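Local atomic coordinates of protein pof8 (Schizosaccharomyces pombe, PDB entry 6TZN), a protein that binds the telomerase RNA ter1 and promotes its assembly with the catalytic subunit trt1 into the telomerase holoenzyme. Residues Glu70-Ile73 / Asn74-Thr78. Sequence-based numbering, arbitrary orientation.
Sequences ETCI and NAFRT
Asn74 and Glu70 sit one turn apart midway along helix 66-78, joined by the first of five successive i to i+4 backbone bonds. Asn74 N donates to Glu70 O at 3.0 Å, Ala75 N to Thr71 O, Phe76 N to Cys72 O, and Arg77 N to Ile73 O, so all four carbonyls of 70-73 are engaged. In the final turn Asn74 O takes two donors from opposite faces of its plane: Thr78 N at 3.0 Å, the fifth bond of the ladder, and Thr78 OG1 at 2.9 Å, an added side-chain donor. The Asn74 amide, its CG held beside its own backbone N (chi1 -69°), lies alongside the Glu70 chain, ND2 4.0 Å from Glu70 CG. Its OD1 accepts a nearly straight bond (164°) from Arg77 NH1 at 2.7 Å, the oxygen lying in the guanidinium plane; a bend at chi3 (69°) turns the guanidinium back toward the Asn74 amide. With an alanine in place of Asn74, Arg77 NH1 would probably lose this acceptor and the guanidinium would be freer to swing. Toward the sheet the chemistry turns apolar: Cys72 SG meets the edge of the Phe76 ring in its plane, 3.9 Å from CE2, and both side chains pack on Ala104 of strand 103-106. Thr71 OG1 bonds back to Leu67 O, while Thr71 and Ala75 face helix 25-39. The helix is thus amphipathic, as expected for the second helix of an RRM fold, here the C-terminal xRRM: a sulfur-aromatic pair rests on the sheet, and an amide-guanidinium bond spans the outer polar side.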
loop_
_atom_site.group_PDB
_atom_site.type_symbol
_atom_site.label_atom_id
_atom_site.label_comp_id
_atom_site.label_asym_id
_atom_site.label_seq_id
_atom_site.Cartn_x
_atom_site.Cartn_y
_atom_site.Cartn_z
ATOM N N GLU A 70 2.334 -9.671 -3.132
ATOM C CA GLU A 70 1.682 -10.671 -2.290
ATOM C C GLU A 70 2.060 -10.494 -0.826
ATOM O O GLU A 70 1.214 -10.645 0.066
ATOM C CB GLU A 70 2.077 -12.069 -2.766
ATOM C CG GLU A 70 1.290 -13.196 -2.112
ATOM C CD GLU A 70 1.678 -14.559 -2.644
ATOM O OE1 GLU A 70 2.891 -14.813 -2.808
ATOM O OE2 GLU A 70 0.770 -15.378 -2.900
ATOM N N THR A 71 3.331 -10.184 -0.557
ATOM C CA THR A 71 3.761 -9.957 0.817
ATOM C C THR A 71 3.016 -8.773 1.425
ATOM O O THR A 71 2.611 -8.809 2.594
ATOM C CB THR A 71 5.274 -9.720 0.845
ATOM O OG1 THR A 71 5.956 -10.872 0.332
ATOM C CG2 THR A 71 5.758 -9.418 2.256
ATOM N N CYS A 72 2.827 -7.711 0.639
ATOM C CA CYS A 72 2.071 -6.555 1.107
ATOM C C CYS A 72 0.641 -6.949 1.470
ATOM O O CYS A 72 0.131 -6.579 2.537
ATOM C CB CYS A 72 2.080 -5.481 0.021
ATOM S SG CYS A 72 1.060 -4.050 0.396
ATOM N N ILE A 73 -0.028 -7.694 0.587
ATOM C CA ILE A 73 -1.399 -8.120 0.860
ATOM C C ILE A 73 -1.463 -8.925 2.151
ATOM O O ILE A 73 -2.326 -8.693 3.009
ATOM C CB ILE A 73 -1.966 -8.920 -0.328
ATOM C CG1 ILE A 73 -1.975 -8.072 -1.601
ATOM C CG2 ILE A 73 -3.361 -9.436 0.002
ATOM C CD1 ILE A 73 -2.705 -6.782 -1.454
ATOM N N ASN A 74 -0.541 -9.879 2.315
ATOM C CA ASN A 74 -0.546 -10.714 3.513
ATOM C C ASN A 74 -0.288 -9.884 4.763
ATOM O O ASN A 74 -0.893 -10.124 5.814
ATOM C CB ASN A 74 0.503 -11.819 3.385
ATOM C CG ASN A 74 0.140 -12.846 2.333
ATOM O OD1 ASN A 74 -1.023 -12.974 1.955
ATOM N ND2 ASN A 74 1.138 -13.588 1.855
ATOM N N ALA A 75 0.609 -8.901 4.665
ATOM C CA ALA A 75 0.971 -8.088 5.821
ATOM C C ALA A 75 -0.232 -7.328 6.368
ATOM O O ALA A 75 -0.485 -7.329 7.579
ATOM C CB ALA A 75 2.086 -7.119 5.435
ATOM N N PHE A 76 -0.981 -6.650 5.495
ATOM C CA PHE A 76 -2.125 -5.887 5.983
ATOM C C PHE A 76 -3.308 -6.763 6.357
ATOM O O PHE A 76 -4.144 -6.341 7.164
ATOM C CB PHE A 76 -2.529 -4.803 4.986
ATOM C CG PHE A 76 -1.574 -3.653 4.947
ATOM C CD1 PHE A 76 -1.609 -2.675 5.930
ATOM C CD2 PHE A 76 -0.612 -3.570 3.949
ATOM C CE1 PHE A 76 -0.721 -1.622 5.907
ATOM C CE2 PHE A 76 0.278 -2.517 3.915
ATOM C CZ PHE A 76 0.222 -1.535 4.896
ATOM N N ARG A 77 -3.391 -7.978 5.810
ATOM C CA ARG A 77 -4.447 -8.886 6.240
ATOM C C ARG A 77 -4.199 -9.386 7.655
ATOM O O ARG A 77 -5.141 -9.542 8.441
ATOM C CB ARG A 77 -4.559 -10.066 5.277
ATOM C CG ARG A 77 -5.739 -10.972 5.589
ATOM C CD ARG A 77 -5.712 -12.244 4.762
ATOM N NE ARG A 77 -4.612 -13.120 5.150
ATOM C CZ ARG A 77 -3.547 -13.359 4.392
ATOM N NH1 ARG A 77 -3.439 -12.785 3.201
ATOM N NH2 ARG A 77 -2.592 -14.171 4.827
ATOM N N THR A 78 -2.936 -9.620 8.008
ATOM C CA THR A 78 -2.626 -10.219 9.296
ATOM C C THR A 78 -2.257 -9.205 10.373
ATOM O O THR A 78 -2.343 -9.532 11.556
ATOM C CB THR A 78 -1.530 -11.286 9.151
ATOM O OG1 THR A 78 -0.333 -10.696 8.637
ATOM C CG2 THR A 78 -1.981 -12.384 8.195
#